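Local coordinates for Cyp101j2 (Sphingobium yanoikuyae, PDB 5KYO), which binds protoporphyrin IX with its iron as a cytochrome P450 monooxygenase and probably hydroxylates the monoterpene ether 1,8-cineole, at residues A[163-168]-A[398-403]; A[175-180]-A[277-282]. All blocks are in the same frame, centred on the assembly; numbering follows the deposited sequence.

Contact 1: residues A[163-168]-A[398-403]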
loop_
_atom_site.group_PDB
_atom_site.type_symbol
_atom_site.label_atom_id
_atom_site.label_comp_id
_atom_site.label_asym_id
_atom_site.label_seq_id
_atom_site.Cartn_x
_atom_site.Cartn_y
_atom_site.Cartn_z
ATOM N N GLY A 163 10.616 -21.453 12.258
ATOM C CA GLY A 163 11.876 -21.515 11.541
ATOM C C GLY A 163 13.003 -20.763 12.228
ATOM O O GLY A 163 14.061 -21.333 12.474
ATOM N N PHE A 164 12.788 -19.489 12.555
ATOM C CA PHE A 164 13.873 -18.697 13.115
ATOM C C PHE A 164 13.818 -18.500 14.629
ATOM O O PHE A 164 14.733 -17.916 15.195
ATOM C CB PHE A 164 13.975 -17.320 12.424
ATOM C CG PHE A 164 12.658 -16.575 12.250
ATOM C CD1 PHE A 164 11.970 -16.060 13.338
ATOM C CD2 PHE A 164 12.158 -16.333 10.978
ATOM C CE1 PHE A 164 10.776 -15.353 13.165
ATOM C CE2 PHE A 164 10.973 -15.630 10.793
ATOM C CZ PHE A 164 10.278 -15.142 11.882
ATOM N N ARG A 165 12.745 -18.957 15.266
ATOM C CA ARG A 165 12.587 -18.795 16.714
ATOM C C ARG A 165 13.808 -19.272 17.519
ATOM O O ARG A 165 14.258 -18.558 18.432
ATOM C CB ARG A 165 11.309 -19.521 17.191
ATOM C CG ARG A 165 10.980 -19.306 18.688
ATOM C CD ARG A 165 9.716 -20.077 19.083
ATOM N NE ARG A 165 9.258 -19.776 20.448
ATOM C CZ ARG A 165 9.666 -20.422 21.535
ATOM N NH1 ARG A 165 10.566 -21.399 21.434
ATOM N NH2 ARG A 165 9.200 -20.068 22.733
ATOM N N PRO A 166 14.365 -20.455 17.190
ATOM C CA PRO A 166 15.484 -20.903 18.029
ATOM C C PRO A 166 16.761 -20.103 17.834
ATOM O O PRO A 166 17.681 -20.281 18.627
ATOM C CB PRO A 166 15.697 -22.364 17.604
ATOM C CG PRO A 166 15.008 -22.524 16.303
ATOM C CD PRO A 166 13.889 -21.520 16.277
ATOM N N LYS A 167 16.806 -19.243 16.819
ATOM C CA LYS A 167 17.992 -18.420 16.546
ATOM C C LYS A 167 18.072 -17.194 17.431
ATOM O O LYS A 167 19.143 -16.616 17.572
ATOM C CB LYS A 167 18.014 -17.978 15.083
ATOM C CG LYS A 167 18.096 -19.123 14.099
ATOM C CD LYS A 167 17.995 -18.610 12.659
ATOM C CE LYS A 167 17.943 -19.749 11.670
ATOM N NZ LYS A 167 17.812 -19.276 10.261
ATOM N N GLY A 168 16.945 -16.785 18.013
ATOM C CA GLY A 168 16.940 -15.636 18.896
ATOM C C GLY A 168 17.072 -14.301 18.180
ATOM O O GLY A 168 17.229 -13.272 18.828
ATOM N N ALA A 398 1.962 -15.396 20.350
ATOM C CA ALA A 398 1.869 -16.699 21.005
ATOM C C ALA A 398 3.252 -17.321 21.215
ATOM O O ALA A 398 3.457 -18.060 22.192
ATOM C CB ALA A 398 0.994 -17.657 20.208
ATOM N N ARG A 399 4.176 -17.026 20.300
ATOM C CA ARG A 399 5.465 -17.708 20.206
ATOM C C ARG A 399 6.687 -16.892 20.639
ATOM O O ARG A 399 7.628 -17.448 21.194
ATOM C CB ARG A 399 5.693 -18.197 18.759
ATOM C CG ARG A 399 4.641 -19.219 18.303
ATOM C CD ARG A 399 4.686 -19.593 16.815
ATOM N NE ARG A 399 3.881 -20.814 16.619
ATOM C CZ ARG A 399 2.561 -20.793 16.545
ATOM N NH1 ARG A 399 1.944 -19.622 16.619
ATOM N NH2 ARG A 399 1.852 -21.918 16.410
ATOM N N ILE A 400 6.689 -15.599 20.323
ATOM C CA ILE A 400 7.746 -14.658 20.700
ATOM C C ILE A 400 7.087 -13.428 21.321
ATOM O O ILE A 400 6.948 -12.391 20.681
ATOM C CB ILE A 400 8.623 -14.262 19.471
ATOM C CG1 ILE A 400 9.118 -15.526 18.742
ATOM C CG2 ILE A 400 9.802 -13.377 19.885
ATOM C CD1 ILE A 400 9.671 -15.281 17.333
ATOM N N PRO A 401 6.655 -13.562 22.593
ATOM C CA PRO A 401 5.916 -12.504 23.277
ATOM C C PRO A 401 6.791 -11.277 23.470
ATOM O O PRO A 401 6.262 -10.163 23.419
ATOM C CB PRO A 401 5.543 -13.135 24.623
ATOM C CG PRO A 401 6.504 -14.284 24.800
ATOM C CD PRO A 401 6.756 -14.785 23.407
ATOM N N GLU A 402 8.092 -11.494 23.659
ATOM C CA GLU A 402 8.998 -10.430 24.079
ATOM C C GLU A 402 10.225 -10.348 23.167
ATOM O O GLU A 402 10.969 -11.307 22.985
ATOM C CB GLU A 402 9.417 -10.623 25.541
ATOM C CG GLU A 402 10.553 -9.654 26.043
ATOM C CD GLU A 402 10.125 -8.204 26.236
ATOM O OE1 GLU A 402 8.919 -7.919 26.223
ATOM O OE2 GLU A 402 11.021 -7.326 26.408
ATOM N N PHE A 403 10.434 -9.172 22.607
ATOM C CA PHE A 403 11.460 -8.974 21.611
ATOM C C PHE A 403 11.776 -7.490 21.546
ATOM O O PHE A 403 11.051 -6.690 22.121
ATOM C CB PHE A 403 10.987 -9.488 20.240
ATOM C CG PHE A 403 9.648 -8.935 19.820
ATOM C CD1 PHE A 403 8.472 -9.486 20.303
ATOM C CD2 PHE A 403 9.573 -7.854 18.948
ATOM C CE1 PHE A 403 7.251 -8.972 19.931
ATOM C CE2 PHE A 403 8.348 -7.346 18.556
ATOM C CZ PHE A 403 7.188 -7.895 19.050
#

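Contact 2: residues A[175-180]-A[277-282]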
loop_
_atom_site.group_PDB
_atom_site.type_symbol
_atom_site.label_atom_id
_atom_site.label_comp_id
_atom_site.label_asym_id
_atom_site.label_seq_id
_atom_site.Cartn_x
_atom_site.Cartn_y
_atom_site.Cartn_z
ATOM N N GLU A 175 13.201 -12.113 6.332
ATOM C CA GLU A 175 12.904 -13.477 6.793
ATOM C C GLU A 175 11.441 -13.741 7.109
ATOM O O GLU A 175 11.038 -14.902 7.257
ATOM C CB GLU A 175 13.764 -13.814 8.039
ATOM C CG GLU A 175 15.277 -13.838 7.758
ATOM C CD GLU A 175 16.122 -14.138 9.004
ATOM O OE1 GLU A 175 15.961 -15.223 9.594
ATOM O OE2 GLU A 175 16.948 -13.280 9.402
ATOM N N PHE A 176 10.627 -12.695 7.219
ATOM C CA PHE A 176 9.220 -12.890 7.579
ATOM C C PHE A 176 8.273 -12.135 6.637
ATOM O O PHE A 176 7.531 -12.773 5.860
ATOM C CB PHE A 176 8.951 -12.482 9.042
ATOM C CG PHE A 176 7.551 -12.782 9.495
ATOM C CD1 PHE A 176 7.199 -14.061 9.887
ATOM C CD2 PHE A 176 6.568 -11.803 9.451
ATOM C CE1 PHE A 176 5.884 -14.350 10.252
ATOM C CE2 PHE A 176 5.270 -12.080 9.826
ATOM C CZ PHE A 176 4.926 -13.367 10.222
ATOM N N ALA A 177 8.301 -10.800 6.709
ATOM C CA ALA A 177 7.314 -9.957 6.037
ATOM C C ALA A 177 7.290 -10.241 4.549
ATOM O O ALA A 177 6.233 -10.399 3.989
ATOM C CB ALA A 177 7.596 -8.465 6.292
ATOM N N GLU A 178 8.464 -10.309 3.933
ATOM C CA GLU A 178 8.578 -10.513 2.482
ATOM C C GLU A 178 8.180 -11.920 2.024
ATOM O O GLU A 178 7.929 -12.151 0.830
ATOM C CB GLU A 178 10.004 -10.212 2.015
ATOM C CG GLU A 178 10.257 -8.714 1.818
ATOM C CD GLU A 178 11.724 -8.347 1.593
ATOM O OE1 GLU A 178 12.583 -9.253 1.565
ATOM O OE2 GLU A 178 12.014 -7.134 1.440
ATOM N N GLN A 179 8.120 -12.857 2.962
ATOM C CA GLN A 179 7.787 -14.246 2.638
ATOM C C GLN A 179 6.286 -14.509 2.539
ATOM O O GLN A 179 5.877 -15.623 2.263
ATOM C CB GLN A 179 8.384 -15.181 3.687
ATOM C CG GLN A 179 9.862 -14.973 3.910
ATOM C CD GLN A 179 10.692 -15.580 2.813
ATOM O OE1 GLN A 179 10.174 -16.281 1.944
ATOM N NE2 GLN A 179 11.989 -15.307 2.836
ATOM N N LEU A 180 5.469 -13.493 2.800
ATOM C CA LEU A 180 4.023 -13.683 2.918
ATOM C C LEU A 180 3.196 -13.378 1.642
ATOM O O LEU A 180 2.379 -14.205 1.230
ATOM C CB LEU A 180 3.487 -12.829 4.081
ATOM C CG LEU A 180 3.913 -13.229 5.496
ATOM C CD1 LEU A 180 3.448 -12.177 6.507
ATOM C CD2 LEU A 180 3.333 -14.598 5.826
ATOM N N ASN A 277 5.548 -3.445 3.998
ATOM C CA ASN A 277 5.927 -2.189 4.647
ATOM C C ASN A 277 5.067 -1.920 5.877
ATOM O O ASN A 277 5.573 -1.459 6.906
ATOM C CB ASN A 277 5.843 -1.042 3.650
ATOM C CG ASN A 277 6.932 -1.113 2.624
ATOM O OD1 ASN A 277 7.041 -0.265 1.733
ATOM N ND2 ASN A 277 7.760 -2.146 2.736
ATOM N N MET A 278 3.776 -2.247 5.794
ATOM C CA MET A 278 2.899 -2.053 6.953
ATOM C C MET A 278 3.364 -2.932 8.106
ATOM O O MET A 278 3.462 -2.474 9.241
ATOM C CB MET A 278 1.433 -2.369 6.623
ATOM C CG MET A 278 0.473 -2.258 7.813
ATOM S SD MET A 278 0.385 -0.605 8.593
ATOM C CE MET A 278 -0.372 0.340 7.252
ATOM N N LEU A 279 3.639 -4.197 7.815
ATOM C CA LEU A 279 4.155 -5.112 8.840
ATOM C C LEU A 279 5.472 -4.615 9.409
ATOM O O LEU A 279 5.753 -4.799 10.608
ATOM C CB LEU A 279 4.342 -6.534 8.281
ATOM C CG LEU A 279 3.095 -7.348 7.988
ATOM C CD1 LEU A 279 3.441 -8.502 7.057
ATOM C CD2 LEU A 279 2.525 -7.885 9.303
ATOM N N GLY A 280 6.290 -4.002 8.558
ATOM C CA GLY A 280 7.527 -3.399 9.024
ATOM C C GLY A 280 7.311 -2.316 10.057
ATOM O O GLY A 280 7.977 -2.315 11.090
ATOM N N PHE A 281 6.402 -1.375 9.783
ATOM C CA PHE A 281 6.115 -0.307 10.742
ATOM C C PHE A 281 5.507 -0.873 12.023
ATOM O O PHE A 281 5.855 -0.452 13.119
ATOM C CB PHE A 281 5.170 0.732 10.144
ATOM C CG PHE A 281 5.858 1.790 9.317
ATOM C CD1 PHE A 281 6.516 2.856 9.923
ATOM C CD2 PHE A 281 5.784 1.759 7.923
ATOM C CE1 PHE A 281 7.125 3.852 9.162
ATOM C CE2 PHE A 281 6.395 2.748 7.151
ATOM C CZ PHE A 281 7.065 3.802 7.775
ATOM N N THR A 282 4.615 -1.850 11.862
ATOM C CA THR A 282 3.927 -2.454 13.000
ATOM C C THR A 282 4.924 -3.099 13.945
ATOM O O THR A 282 4.965 -2.762 15.145
ATOM C CB THR A 282 2.893 -3.500 12.550
ATOM O OG1 THR A 282 1.891 -2.860 11.752
ATOM C CG2 THR A 282 2.222 -4.159 13.758
#

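Contact 1: residues A[163-168]-A[398-403]
R165 reaches across to the backbone of R399 and donates NE to its carbonyl oxygen, NE to O 2.9 Å, in a nearly straight bond with 164° at the hydrogen. The acceptor lies close to the guanidinium plane, so the group meets it edge-on, while NE itself stands above the carbonyl plane. NH2 adds a weak, bent bond to the same atom, R165 NH2 to R399 O 3.4 Å. One oxygen thus receives both N-H groups along one side of the guanidinium. The reach comes from an extended chain: CG lies anti to the backbone N (chi1 -175°), and the methylenes run straight on to NE.

Beneath this polar grip the contact is apolar. R165 CG packs on I400 CG1 at 4.2 Å, and the CD1 methyl of I400 approaches the edge of the F164 ring, F164 CE1 to I400 CD1 4.3 Å. The ring is buried and the arginine lies at the surface, with the isoleucine touching both.

The R399 side chain heads away from R165 to form salt bridges with E395 of its own helix and E162 of helix 149-164; its NE stays 6.7 Å from R165 NE, and the two acids probably ease any repulsion. I161 of helix 149-164 touches both R399 and I400. In 163-168, the R165 carbonyl accepts a bond from W428 NE1 near the C-terminus of the chain.

The contact joins the C-terminal ends of helices 149-164 and 382-399, which correspond to the D and L helices of the P450 fold. A cationic donor on a carbonyl near a helix C-terminus suits the partial negative charge expected there, probably strengthening a bond that ties side chain to main chain.

Contact 2: residues A[175-180]-A[277-282]
L279 pushes its CD1 methyl against the CD1 methyl of L180, 3.7 Å between the two carbons, and the leucine side chains cross at about a right angle. The same L279 CD1 also rests on A177 CB, at 4.2 Å. One methyl therefore fills the angle between a short alanine and a longer leucine. In L279, CG lies anti to the carbonyl carbon (chi1 -72°), carrying the branch out from helix 273-288 toward 175-180.

A177 and L180 are the end residues of a type I turn that leads on from helix 172-177. This turn brings both side chains round to L279, and the backbones come near enough for A177 CA and L279 CA to lie 6.4 Å apart. L279 also touches F172 as well as M389 and V392 of helix 382-399, while L180 packs on L156 of helix 149-164.

M278, beside L279 in sequence, touches the heme; helix 273-288 corresponds to the C-terminal part of the long I-helix of the P450 fold.

All three touching side chains are buried and aliphatic, and no hydrogen bond crosses between the segments. The contact therefore rests on dispersion and exclusion of water, and its fit depends on the shapes of the methyl groups.

The two contacts, with centres 15 Å apart, meet through F164. Its ring touches the 175-180 segment by F164 CE2 to E175 O, 3.6 Å, and by F164 CZ to F176 CD1, 3.8 Å. W396 of helix 382-399 makes a second connection, meeting F176 edge-to-face on one hand and F403 on the other. Along the chain, both segments of contact 2 fall between those of contact 1. Contact 1 lies about 27 Å from the chain centre and contact 2 about 12 Å. Contact 2 borders the heme pocket, with the L279 side chain about 8 Å from the cofactor.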